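PDB 2PH5: homospermidine synthase from Legionella pneumophila subsp. pneumophila str. Philadelphia 1, which binds NAD and probably catalyses the formation of the polyamine homospermidine. Local coordinates for residues Val17-Gly22 and Asp89-Ile94; Asp85-Val90 and Ala108-Ala113; Asp443-Lys448 and Asp462-Phe467; Val202-Glu207 and Leu362-Gln367. All coordinates share one frame; numbering follows the deposited sequence.

Interaction 1. Residues Val17-Gly22 and Asp89-Ile94; sequences VILGFG and DVSIGI. With NAD (nicotinamide-adenine-dinucleotide), chain C.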
# COMPACT_ATOMS: atom_id res chain seq x y z
N VAL A 17 -27.06 26.18 15.48
CA VAL A 17 -25.79 26.88 15.30
C VAL A 17 -24.73 25.82 15.04
O VAL A 17 -24.39 25.04 15.93
CB VAL A 17 -25.35 27.69 16.55
CG1 VAL A 17 -23.96 28.29 16.31
CG2 VAL A 17 -26.35 28.80 16.86
N ILE A 18 -24.21 25.75 13.82
CA ILE A 18 -23.18 24.77 13.56
C ILE A 18 -21.84 25.45 13.35
O ILE A 18 -21.68 26.29 12.46
CB ILE A 18 -23.56 23.86 12.35
CG1 ILE A 18 -22.29 23.35 11.68
CG2 ILE A 18 -24.53 24.59 11.41
CD1 ILE A 18 -22.53 22.60 10.40
N LEU A 19 -20.87 25.12 14.20
CA LEU A 19 -19.56 25.72 14.04
C LEU A 19 -18.67 24.71 13.36
O LEU A 19 -18.60 23.55 13.76
CB LEU A 19 -18.94 26.16 15.38
CG LEU A 19 -18.26 25.10 16.22
CD1 LEU A 19 -17.39 25.75 17.28
CD2 LEU A 19 -19.31 24.20 16.84
N GLY A 20 -18.00 25.17 12.31
CA GLY A 20 -17.16 24.30 11.52
C GLY A 20 -17.97 23.97 10.28
O GLY A 20 -19.19 23.84 10.38
N PHE A 21 -17.32 23.85 9.13
CA PHE A 21 -18.04 23.51 7.91
C PHE A 21 -17.14 22.72 6.97
O PHE A 21 -16.98 23.06 5.79
CB PHE A 21 -18.54 24.78 7.21
CG PHE A 21 -19.78 24.56 6.36
CD1 PHE A 21 -20.92 23.98 6.91
CD2 PHE A 21 -19.81 24.96 5.02
CE1 PHE A 21 -22.08 23.81 6.14
CE2 PHE A 21 -20.96 24.80 4.24
CZ PHE A 21 -22.10 24.22 4.80
N GLY A 22 -16.55 21.65 7.50
CA GLY A 22 -15.67 20.82 6.70
C GLY A 22 -16.36 19.61 6.09
O GLY A 22 -17.49 19.71 5.59
N ASP A 89 -21.54 20.85 17.03
CA ASP A 89 -20.09 21.03 17.00
C ASP A 89 -19.43 20.05 16.04
O ASP A 89 -19.33 18.86 16.32
CB ASP A 89 -19.53 20.84 18.42
CG ASP A 89 -18.02 21.10 18.51
OD1 ASP A 89 -17.49 21.04 19.65
OD2 ASP A 89 -17.36 21.36 17.47
N VAL A 90 -18.99 20.56 14.90
CA VAL A 90 -18.31 19.73 13.91
C VAL A 90 -17.03 20.44 13.47
O VAL A 90 -16.67 20.44 12.28
CB VAL A 90 -19.23 19.46 12.68
CG1 VAL A 90 -20.43 18.62 13.10
CG2 VAL A 90 -19.69 20.76 12.07
N SER A 91 -16.35 21.05 14.44
CA SER A 91 -15.11 21.79 14.22
C SER A 91 -13.90 21.01 14.69
O SER A 91 -14.00 19.86 15.09
CB SER A 91 -15.13 23.12 14.99
OG SER A 91 -15.19 22.89 16.39
N ILE A 92 -12.74 21.67 14.63
CA ILE A 92 -11.51 21.08 15.10
C ILE A 92 -10.74 22.19 15.84
O ILE A 92 -10.98 23.38 15.61
CB ILE A 92 -10.68 20.51 13.93
CG1 ILE A 92 -9.88 19.32 14.44
CG2 ILE A 92 -9.79 21.58 13.30
CD1 ILE A 92 -10.75 18.13 14.77
N GLY A 93 -9.85 21.81 16.75
CA GLY A 93 -9.09 22.80 17.47
C GLY A 93 -9.85 23.70 18.44
O GLY A 93 -9.29 24.69 18.93
N ILE A 94 -11.11 23.40 18.73
CA ILE A 94 -11.87 24.21 19.69
C ILE A 94 -12.29 23.35 20.87
O ILE A 94 -12.85 22.26 20.70
CB ILE A 94 -13.13 24.83 19.06
CG1 ILE A 94 -12.78 25.65 17.84
CG2 ILE A 94 -13.82 25.73 20.08
CD1 ILE A 94 -13.98 26.27 17.14
PA NAD C . -12.46 19.43 8.72
O1A NAD C . -11.04 19.76 9.06
O2A NAD C . -12.78 19.04 7.32
O5B NAD C . -13.45 20.65 9.12
C5B NAD C . -13.34 21.28 10.40
C4B NAD C . -13.89 22.71 10.28
O4B NAD C . -13.71 23.30 11.55
C3B NAD C . -13.15 23.59 9.27
O3B NAD C . -14.08 24.15 8.33
C2B NAD C . -12.49 24.65 10.11
O2B NAD C . -12.36 25.91 9.50
C1B NAD C . -13.32 24.65 11.39
N9A NAD C . -12.60 25.03 12.62
C8A NAD C . -11.24 24.80 12.84
N7A NAD C . -10.67 25.81 13.52
C5A NAD C . -11.65 26.72 13.74
C6A NAD C . -11.64 27.95 14.40
N6A NAD C . -10.56 28.47 14.99
N1A NAD C . -12.84 28.65 14.44
C2A NAD C . -13.99 28.17 13.86
N3A NAD C . -14.03 26.96 13.22
C4A NAD C . -12.85 26.27 13.18
O3 NAD C . -12.83 18.21 9.66
PN NAD C . -14.18 17.39 9.92
O1N NAD C . -13.84 15.95 9.85
O2N NAD C . -15.24 17.93 9.00
O5D NAD C . -14.33 17.90 11.41
C5D NAD C . -15.34 17.54 12.32
C4D NAD C . -14.72 16.46 13.19
O4D NAD C . -15.55 15.33 13.18
C3D NAD C . -13.49 16.13 14.01
O3D NAD C . -13.59 16.63 15.33
C2D NAD C . -13.48 14.61 13.95
O2D NAD C . -12.78 14.01 15.00
C1D NAD C . -14.97 14.26 13.91
N1N NAD C . -15.34 13.05 13.14
C2N NAD C . -16.01 12.02 13.76
C3N NAD C . -16.36 10.90 12.97
C7N NAD C . -17.10 9.74 13.56
O7N NAD C . -17.41 8.71 12.71
N7N NAD C . -17.46 9.68 14.82
C4N NAD C . -16.05 10.84 11.58
C5N NAD C . -15.37 11.92 10.99
C6N NAD C . -15.01 13.02 11.74
O HOH W 1 -16.87 19.67 9.56
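Asp89 OD2, packed against Leu19 CD2 of strand 16-19, takes two bonds from Ser91, one from the hydroxyl OG at 2.9 Å, the other from the backbone N. The latter closes an Asx turn, while Tyr110 holds Asp89 OD1, so the buried carboxylate is fixed at both oxygens. Leu19 CG sits between the backbone N and the carbonyl carbon (chi1 81°), which sends its methyls apart: CD2 covers the backbone and flank of Asp89, 3.3 Å from Asp89 CA, while CD1 meets Ile94 CD1 tip to tip at 3.5 Å, an apolar match. The strand pairing continues as Val90 N reaches Leu19 O at 3.2 Å, nearly straight down the carbonyl. Beside this bond, Ile18 CG1 lies 3.7 Å from Val90 CG2. Gly20, without a side chain, passes close to Val90 O and Ser91, and its phi of 101° favours glycine; its CA lies 3.6 Å from NAD O4B. A water links Gly22 N and Val90 O. Phe21 N makes a weak bond to NAD O3B, and NAD O3D donates to Ser91 O at 3.3 Å. Gly20, Gly22 and Gly25 fit the GxGxxG turn between first strand and helix of a Rossmann fold, letting the dinucleotide approach the backbone.

Interaction 2. Residues Asp85-Val90 and Ala108-Ala113; sequences DFLIDV and ALYINA. With NAD (nicotinamide-adenine-dinucleotide), chain C.
Strands 86-89 and 109-112 run parallel, their axes 4.5 Å apart at closest approach and 11° from parallel, joined by backbone bonds from Leu109 N to Asp85 O, Leu87 N to Leu109 O at 2.9 Å, and Asp89 N to Ile111 O. The bond from Ile111 N to Leu87 O is weak. On the face carrying Phe86, Ile88, Leu109 and Ile111, the Phe86 ring lies across the neighbouring strand. Leu109 CB stands over its centre, 3.6 Å from the centroid, in a CH-pi contact, and Phe86 CE2 reaches Ile111 CG2 at 3.6 Å. With CG anti to the backbone N (chi1 -157°), Phe86 swings across to cover both residues. Branched Ile88 and Ile111 lie side by side and, with Phe86, offer helix 391-408 a greasy surface. The other face holds Leu87, Tyr110 and Asp89 beneath helix 96-106. Leu87 CD2 touches the edge of the Tyr110 ring, 4.0 Å from Tyr110 CD2, and the phenol donates its proton to Asp89. Tyr110 OH lies 2.6 Å from Asp89 OD1, on the anti side of the carboxylate, whose plane stands 76° from the ring. Tyrosine suits this place because its ring packs as a hydrocarbon while its hydroxyl satisfies a buried acid. Where the strands part, a water bridges Asp89 O and Ala113 N, and Ala113 CB comes 3.4 Å from NAD C2N of the nicotinamide ring. With helix 96-106 as the link, the strands form a beta-alpha-beta unit of the Rossmann fold, their ends facing the dinucleotide.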
# COMPACT_ATOMS: atom_id res chain seq x y z
N ASP A 85 -31.67 26.36 22.05
CA ASP A 85 -31.05 26.31 20.74
C ASP A 85 -30.14 25.08 20.73
O ASP A 85 -29.94 24.45 21.76
CB ASP A 85 -30.24 27.57 20.46
CG ASP A 85 -31.13 28.74 20.07
OD1 ASP A 85 -32.28 28.50 19.64
OD2 ASP A 85 -30.68 29.91 20.19
N PHE A 86 -29.59 24.75 19.57
CA PHE A 86 -28.74 23.58 19.47
C PHE A 86 -27.42 23.89 18.77
O PHE A 86 -27.41 24.31 17.61
CB PHE A 86 -29.50 22.48 18.71
CG PHE A 86 -29.02 21.08 18.98
CD1 PHE A 86 -29.92 20.02 19.00
CD2 PHE A 86 -27.67 20.81 19.20
CE1 PHE A 86 -29.50 18.71 19.22
CE2 PHE A 86 -27.23 19.50 19.43
CZ PHE A 86 -28.15 18.45 19.44
N LEU A 87 -26.31 23.70 19.48
CA LEU A 87 -25.00 23.94 18.89
C LEU A 87 -24.43 22.64 18.35
O LEU A 87 -24.04 21.76 19.11
CB LEU A 87 -24.04 24.52 19.94
CG LEU A 87 -22.57 24.69 19.53
CD1 LEU A 87 -22.47 25.61 18.33
CD2 LEU A 87 -21.77 25.29 20.69
N ILE A 88 -24.42 22.49 17.02
CA ILE A 88 -23.86 21.28 16.43
C ILE A 88 -22.36 21.56 16.26
O ILE A 88 -21.97 22.41 15.47
CB ILE A 88 -24.51 20.97 15.05
CG1 ILE A 88 -26.01 20.79 15.22
CG2 ILE A 88 -23.95 19.68 14.48
CD1 ILE A 88 -26.75 20.64 13.92
N ASP A 89 -21.54 20.85 17.03
CA ASP A 89 -20.09 21.03 17.00
C ASP A 89 -19.43 20.05 16.04
O ASP A 89 -19.33 18.86 16.32
CB ASP A 89 -19.53 20.84 18.42
CG ASP A 89 -18.02 21.10 18.51
OD1 ASP A 89 -17.49 21.04 19.65
OD2 ASP A 89 -17.36 21.36 17.47
N VAL A 90 -18.99 20.56 14.90
CA VAL A 90 -18.31 19.73 13.91
C VAL A 90 -17.03 20.44 13.47
O VAL A 90 -16.67 20.44 12.28
CB VAL A 90 -19.23 19.46 12.68
CG1 VAL A 90 -20.43 18.62 13.10
CG2 VAL A 90 -19.69 20.76 12.07
N ALA A 108 -28.61 25.88 26.03
CA ALA A 108 -28.69 25.30 24.68
C ALA A 108 -28.16 23.87 24.58
O ALA A 108 -27.29 23.46 25.36
CB ALA A 108 -27.95 26.20 23.69
N LEU A 109 -28.70 23.10 23.64
CA LEU A 109 -28.29 21.72 23.41
C LEU A 109 -26.92 21.68 22.75
O LEU A 109 -26.45 22.68 22.21
CB LEU A 109 -29.31 21.01 22.50
CG LEU A 109 -30.42 20.18 23.13
CD1 LEU A 109 -30.62 20.56 24.61
CD2 LEU A 109 -31.69 20.37 22.32
N TYR A 110 -26.28 20.52 22.77
CA TYR A 110 -24.97 20.42 22.16
C TYR A 110 -24.69 18.99 21.77
O TYR A 110 -25.18 18.07 22.42
CB TYR A 110 -23.90 20.91 23.16
CG TYR A 110 -22.48 20.63 22.74
CD1 TYR A 110 -21.95 19.33 22.80
CD2 TYR A 110 -21.64 21.66 22.31
CE1 TYR A 110 -20.63 19.07 22.45
CE2 TYR A 110 -20.31 21.40 21.95
CZ TYR A 110 -19.82 20.10 22.03
OH TYR A 110 -18.50 19.84 21.73
N ILE A 111 -23.91 18.82 20.70
CA ILE A 111 -23.50 17.51 20.21
C ILE A 111 -22.16 17.66 19.48
O ILE A 111 -21.82 18.75 19.02
CB ILE A 111 -24.52 16.92 19.19
CG1 ILE A 111 -24.11 15.51 18.79
CG2 ILE A 111 -24.54 17.75 17.91
CD1 ILE A 111 -25.16 14.78 18.00
N ASN A 112 -21.39 16.58 19.39
CA ASN A 112 -20.14 16.60 18.66
C ASN A 112 -19.84 15.19 18.20
O ASN A 112 -20.43 14.22 18.69
CB ASN A 112 -18.96 17.17 19.50
CG ASN A 112 -18.40 16.17 20.54
OD1 ASN A 112 -17.47 16.50 21.27
ND2 ASN A 112 -18.97 14.98 20.59
N ALA A 113 -18.94 15.09 17.23
CA ALA A 113 -18.56 13.79 16.70
C ALA A 113 -17.21 13.39 17.30
O ALA A 113 -16.68 12.32 17.00
CB ALA A 113 -18.50 13.84 15.18
PA NAD C . -12.46 19.43 8.72
O1A NAD C . -11.04 19.76 9.06
O2A NAD C . -12.78 19.04 7.32
O5B NAD C . -13.45 20.65 9.12
C5B NAD C . -13.34 21.28 10.40
C4B NAD C . -13.89 22.71 10.28
O4B NAD C . -13.71 23.30 11.55
C3B NAD C . -13.15 23.59 9.27
O3B NAD C . -14.08 24.15 8.33
C2B NAD C . -12.49 24.65 10.11
O2B NAD C . -12.36 25.91 9.50
C1B NAD C . -13.32 24.65 11.39
N9A NAD C . -12.60 25.03 12.62
C8A NAD C . -11.24 24.80 12.84
N7A NAD C . -10.67 25.81 13.52
C5A NAD C . -11.65 26.72 13.74
C6A NAD C . -11.64 27.95 14.40
N6A NAD C . -10.56 28.47 14.99
N1A NAD C . -12.84 28.65 14.44
C2A NAD C . -13.99 28.17 13.86
N3A NAD C . -14.03 26.96 13.22
C4A NAD C . -12.85 26.27 13.18
O3 NAD C . -12.83 18.21 9.66
PN NAD C . -14.18 17.39 9.92
O1N NAD C . -13.84 15.95 9.85
O2N NAD C . -15.24 17.93 9.00
O5D NAD C . -14.33 17.90 11.41
C5D NAD C . -15.34 17.54 12.32
C4D NAD C . -14.72 16.46 13.19
O4D NAD C . -15.55 15.33 13.18
C3D NAD C . -13.49 16.13 14.01
O3D NAD C . -13.59 16.63 15.33
C2D NAD C . -13.48 14.61 13.95
O2D NAD C . -12.78 14.01 15.00
C1D NAD C . -14.97 14.26 13.91
N1N NAD C . -15.34 13.05 13.14
C2N NAD C . -16.01 12.02 13.76
C3N NAD C . -16.36 10.90 12.97
C7N NAD C . -17.10 9.74 13.56
O7N NAD C . -17.41 8.71 12.71
N7N NAD C . -17.46 9.68 14.82
C4N NAD C . -16.05 10.84 11.58
C5N NAD C . -15.37 11.92 10.99
C6N NAD C . -15.01 13.02 11.74
O HOH W 2 -17.31 17.17 16.28

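Interaction 3. Residues Asp443-Lys448 and Asp462-Phe467; sequences DWTPLK and DPWQFF
Two indoles meet at a slant: the six-membered rings of Trp444 and Trp464 have centroids 5.9 Å apart and planes 52° apart, with Trp444 CZ3 in the plane of the Trp464 ring, at its edge, 3.8 Å from Trp464 CZ3. A proline from its own segment takes one face of each indole, Pro446 N over the rim of Trp444 and Pro463 CG over that of Trp464. The edge of Trp464 also meets a carbonyl, its CH2 lying 3.5 Å from Trp444 O. Pro446 CD lies 3.4 Å from Trp464 CZ3, and Leu447 CD2 3.5 Å from Pro463 CB, each pair crossing at about a right angle. Type I turns bend both segments, and rigid prolines suit the second position of each. Asp462 OD2 accepts from Trp464 N in an Asx turn. Trp464 CG, anti to its carbonyl carbon (chi1 -54°), turns the indole back over the first loop. The contact joins the loop after edge strand 436-442 of the mixed sheet to the turn before helix 466-469, away from the NAD site. The segments meet mainly through apolar and ring contacts, with backbone carbonyls against ring carbons and no hydrogen bond between them, so complementary shape decides the fit.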
# COMPACT_ATOMS: atom_id res chain seq x y z
N ASP A 443 -17.45 -18.75 9.84
CA ASP A 443 -16.59 -19.76 10.44
C ASP A 443 -15.13 -19.33 10.36
O ASP A 443 -14.23 -20.11 10.65
CB ASP A 443 -16.76 -21.11 9.72
CG ASP A 443 -16.45 -21.03 8.23
OD1 ASP A 443 -16.53 -22.08 7.55
OD2 ASP A 443 -16.13 -19.93 7.73
N TRP A 444 -14.91 -18.09 9.97
CA TRP A 444 -13.56 -17.56 9.85
C TRP A 444 -12.90 -17.34 11.21
O TRP A 444 -13.56 -17.00 12.19
CB TRP A 444 -13.59 -16.21 9.13
CG TRP A 444 -12.32 -15.43 9.32
CD1 TRP A 444 -11.21 -15.47 8.54
CD2 TRP A 444 -12.01 -14.53 10.40
NE1 TRP A 444 -10.22 -14.67 9.06
CE2 TRP A 444 -10.69 -14.07 10.20
CE3 TRP A 444 -12.72 -14.06 11.52
CZ2 TRP A 444 -10.06 -13.18 11.08
CZ3 TRP A 444 -12.09 -13.17 12.40
CH2 TRP A 444 -10.78 -12.74 12.17
N THR A 445 -11.58 -17.52 11.26
CA THR A 445 -10.80 -17.25 12.46
C THR A 445 -9.43 -16.86 11.94
O THR A 445 -9.07 -17.20 10.82
CB THR A 445 -10.62 -18.48 13.39
OG1 THR A 445 -9.40 -19.16 13.04
CG2 THR A 445 -11.79 -19.43 13.27
N PRO A 446 -8.64 -16.12 12.74
CA PRO A 446 -7.30 -15.72 12.27
C PRO A 446 -6.35 -16.90 12.18
O PRO A 446 -5.17 -16.73 11.87
CB PRO A 446 -6.86 -14.70 13.32
CG PRO A 446 -7.55 -15.17 14.55
CD PRO A 446 -8.94 -15.54 14.06
N LEU A 447 -6.87 -18.09 12.43
CA LEU A 447 -6.06 -19.31 12.39
C LEU A 447 -6.16 -20.09 11.09
O LEU A 447 -5.27 -20.89 10.78
CB LEU A 447 -6.43 -20.20 13.57
CG LEU A 447 -5.34 -20.48 14.61
CD1 LEU A 447 -4.59 -19.21 14.96
CD2 LEU A 447 -5.99 -21.09 15.85
N LYS A 448 -7.21 -19.88 10.32
CA LYS A 448 -7.35 -20.60 9.07
C LYS A 448 -6.96 -19.79 7.84
O LYS A 448 -6.71 -18.59 7.94
CB LYS A 448 -8.78 -21.14 8.92
CG LYS A 448 -9.86 -20.14 9.19
CD LYS A 448 -10.96 -20.79 10.01
CE LYS A 448 -11.49 -22.06 9.35
NZ LYS A 448 -12.42 -22.78 10.26
N ASP A 462 -6.31 -21.11 21.28
CA ASP A 462 -7.37 -20.13 21.25
C ASP A 462 -7.10 -19.15 20.12
O ASP A 462 -6.26 -18.25 20.24
CB ASP A 462 -7.43 -19.40 22.58
CG ASP A 462 -8.47 -18.32 22.60
OD1 ASP A 462 -8.48 -17.53 23.57
OD2 ASP A 462 -9.27 -18.25 21.64
N PRO A 463 -7.84 -19.30 19.01
CA PRO A 463 -7.69 -18.44 17.83
C PRO A 463 -7.96 -16.98 18.12
O PRO A 463 -7.44 -16.09 17.45
CB PRO A 463 -8.70 -19.04 16.85
CG PRO A 463 -9.78 -19.54 17.75
CD PRO A 463 -9.02 -20.16 18.89
N TRP A 464 -8.76 -16.72 19.14
CA TRP A 464 -9.08 -15.35 19.47
C TRP A 464 -8.03 -14.63 20.30
O TRP A 464 -8.31 -13.60 20.89
CB TRP A 464 -10.43 -15.31 20.16
CG TRP A 464 -11.45 -16.00 19.35
CD1 TRP A 464 -12.30 -16.97 19.77
CD2 TRP A 464 -11.77 -15.74 17.98
NE1 TRP A 464 -13.14 -17.34 18.75
CE2 TRP A 464 -12.84 -16.60 17.63
CE3 TRP A 464 -11.26 -14.87 17.00
CZ2 TRP A 464 -13.41 -16.62 16.35
CZ3 TRP A 464 -11.83 -14.88 15.73
CH2 TRP A 464 -12.90 -15.75 15.42
N GLN A 465 -6.82 -15.17 20.34
CA GLN A 465 -5.73 -14.54 21.09
C GLN A 465 -5.07 -13.46 20.24
O GLN A 465 -4.79 -13.68 19.06
CB GLN A 465 -4.67 -15.58 21.47
CG GLN A 465 -5.08 -16.51 22.58
CD GLN A 465 -4.99 -15.87 23.94
OE1 GLN A 465 -5.87 -16.05 24.78
NE2 GLN A 465 -3.92 -15.14 24.18
N PHE A 466 -4.82 -12.30 20.83
CA PHE A 466 -4.18 -11.21 20.10
C PHE A 466 -2.89 -11.70 19.43
O PHE A 466 -2.50 -11.23 18.36
CB PHE A 466 -3.89 -10.03 21.03
CG PHE A 466 -3.44 -8.79 20.32
CD1 PHE A 466 -2.16 -8.27 20.53
CD2 PHE A 466 -4.28 -8.14 19.41
CE1 PHE A 466 -1.74 -7.14 19.86
CE2 PHE A 466 -3.86 -7.00 18.73
CZ PHE A 466 -2.58 -6.50 18.95
N PHE A 467 -2.26 -12.68 20.06
CA PHE A 467 -1.03 -13.27 19.54
C PHE A 467 -1.24 -13.78 18.10
O PHE A 467 -0.32 -13.75 17.28
CB PHE A 467 -0.61 -14.42 20.46
CG PHE A 467 0.77 -14.95 20.21
CD1 PHE A 467 1.90 -14.21 20.54
CD2 PHE A 467 0.94 -16.22 19.67
CE1 PHE A 467 3.18 -14.73 20.34
CE2 PHE A 467 2.21 -16.75 19.46
CZ PHE A 467 3.34 -16.00 19.80

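Interaction 4. Residues Val202-Glu207 and Leu362-Gln367; sequences VIHVAE and LLMGNQ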
# COMPACT_ATOMS: atom_id res chain seq x y z
N VAL A 202 -13.28 -10.98 22.16
CA VAL A 202 -12.74 -9.82 21.47
C VAL A 202 -13.74 -9.19 20.51
O VAL A 202 -14.48 -9.88 19.81
CB VAL A 202 -11.43 -10.20 20.70
CG1 VAL A 202 -11.66 -11.44 19.87
CG2 VAL A 202 -10.97 -9.05 19.81
N ILE A 203 -13.77 -7.85 20.52
CA ILE A 203 -14.65 -7.07 19.66
C ILE A 203 -13.81 -6.16 18.76
O ILE A 203 -12.95 -5.42 19.24
CB ILE A 203 -15.58 -6.15 20.49
CG1 ILE A 203 -16.59 -6.96 21.30
CG2 ILE A 203 -16.31 -5.19 19.55
CD1 ILE A 203 -17.61 -6.09 22.05
N HIS A 204 -14.05 -6.22 17.46
CA HIS A 204 -13.33 -5.37 16.52
C HIS A 204 -14.30 -4.39 15.87
O HIS A 204 -15.48 -4.69 15.69
CB HIS A 204 -12.70 -6.18 15.37
CG HIS A 204 -11.46 -6.92 15.73
ND1 HIS A 204 -10.84 -7.80 14.87
CD2 HIS A 204 -10.72 -6.93 16.87
CE1 HIS A 204 -9.78 -8.32 15.45
NE2 HIS A 204 -9.68 -7.81 16.67
N VAL A 205 -13.79 -3.22 15.53
CA VAL A 205 -14.56 -2.24 14.78
C VAL A 205 -13.90 -2.54 13.45
O VAL A 205 -12.77 -2.11 13.20
CB VAL A 205 -14.27 -0.79 15.21
CG1 VAL A 205 -15.02 0.18 14.31
CG2 VAL A 205 -14.71 -0.57 16.67
N ALA A 206 -14.57 -3.35 12.64
CA ALA A 206 -14.04 -3.76 11.35
C ALA A 206 -14.69 -2.97 10.22
O ALA A 206 -15.90 -3.07 9.99
CB ALA A 206 -14.24 -5.25 11.15
N GLU A 207 -13.88 -2.18 9.53
CA GLU A 207 -14.36 -1.36 8.43
C GLU A 207 -13.47 -1.55 7.22
O GLU A 207 -12.26 -1.70 7.34
CB GLU A 207 -14.39 0.12 8.82
CG GLU A 207 -14.84 1.06 7.71
CD GLU A 207 -14.80 2.53 8.12
OE1 GLU A 207 -14.62 2.81 9.33
OE2 GLU A 207 -14.96 3.41 7.24
N LEU A 362 -17.21 -6.54 14.87
CA LEU A 362 -17.05 -7.98 14.84
C LEU A 362 -16.93 -8.50 16.25
O LEU A 362 -16.03 -8.10 16.99
CB LEU A 362 -15.78 -8.31 14.04
CG LEU A 362 -15.44 -9.77 13.76
CD1 LEU A 362 -16.59 -10.41 12.99
CD2 LEU A 362 -14.13 -9.84 12.94
N LEU A 363 -17.85 -9.37 16.65
CA LEU A 363 -17.79 -9.96 17.99
C LEU A 363 -17.32 -11.40 17.84
O LEU A 363 -17.93 -12.18 17.12
CB LEU A 363 -19.17 -9.94 18.65
CG LEU A 363 -19.58 -8.55 19.13
CD1 LEU A 363 -19.78 -7.63 17.93
CD2 LEU A 363 -20.86 -8.66 19.92
N MSE A 364 -16.23 -11.75 18.51
CA MSE A 364 -15.66 -13.10 18.45
C MSE A 364 -15.66 -13.81 19.81
O MSE A 364 -15.51 -13.16 20.85
CB MSE A 364 -14.23 -13.04 17.92
CG MSE A 364 -14.08 -12.43 16.53
SE MSE A 364 -12.38 -11.50 16.29
CE MSE A 364 -12.95 -9.73 16.84
N GLY A 365 -15.84 -15.13 19.79
CA GLY A 365 -15.85 -15.90 21.02
C GLY A 365 -17.04 -16.83 21.19
O GLY A 365 -16.90 -17.94 21.72
N ASN A 366 -18.21 -16.40 20.74
CA ASN A 366 -19.42 -17.20 20.86
C ASN A 366 -19.39 -18.45 19.99
O ASN A 366 -18.87 -18.43 18.87
CB ASN A 366 -20.66 -16.36 20.53
CG ASN A 366 -21.95 -17.13 20.77
OD1 ASN A 366 -22.48 -17.77 19.87
ND2 ASN A 366 -22.45 -17.08 22.00
N GLN A 367 -19.97 -19.52 20.51
CA GLN A 367 -20.01 -20.81 19.82
C GLN A 367 -20.64 -20.76 18.43
O GLN A 367 -20.26 -21.53 17.55
CB GLN A 367 -20.72 -21.83 20.70
CG GLN A 367 -22.16 -21.47 21.02
CD GLN A 367 -22.72 -22.24 22.21
OE1 GLN A 367 -23.93 -22.20 22.47
NE2 GLN A 367 -21.85 -22.95 22.94
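In the mixed sheet of the C-terminal domain, strands 202-213 and 352-364 pair antiparallel, and the selenomethionine Met364 folds over the imidazole of His204 on one face. The two side chains cross at about a right angle. The methyl CE of Met364 stands over the centre of the His204 ring, 3.4 Å from the centroid and 12° off the ring normal, a CH-pi contact, with SE behind it on the same side at 4.4 Å. A chain bent at both chi2 and chi3 brings the methyl there, which an unbranched, flexible residue can manage. His204 ND1 is bonded to Ser278, which helps to fix the ring's rotation. Val202, on the same face, crosses Met364 obliquely: its CG1 lies 3.6 Å from Met364 CB and its CG2 touches the methyl, so the beta-branched residue packs across the bent chain, one methyl at its start and the other at its end. On the opposite face Ile203 and Leu363 lie side by side, pointing the same way toward helix 158-176. Leu362 and His204 form a hydrogen-bonded pair: Leu362 N donates to His204 O at 2.7 Å and His204 N to Leu362 O at 2.8 Å. Val202 and Met364 form the next such pair, in which Val202 N to Met364 O is weak; the return bond, from Met364 N to Val202 O, is 2.9 Å long and runs nearly along the carbonyl direction.

How the interactions relate
Interactions 1 and 2 are neighbours in one parallel sheet: they share Asp89 and Val90, their centres are 9 Å apart, and Val17 O meets Ile88 N at 2.8 Å, probably as a hydrogen bond. Both touch NAD, interaction 1 from the adenosine across to the nicotinamide ribose, interaction 2 at the nicotinamide ring and its ribose. Interactions 3 and 4 form a second group, centres 11 Å apart, across the chain's centre from the first. They meet where Trp464 CZ3 packs 3.4 Å from Met364 CG. Interaction 4 stands between the cofactor sheet and the C-terminal loops: its nearest atoms are about 12 Å from interaction 2, whereas those of interaction 3 are about 23 Å away.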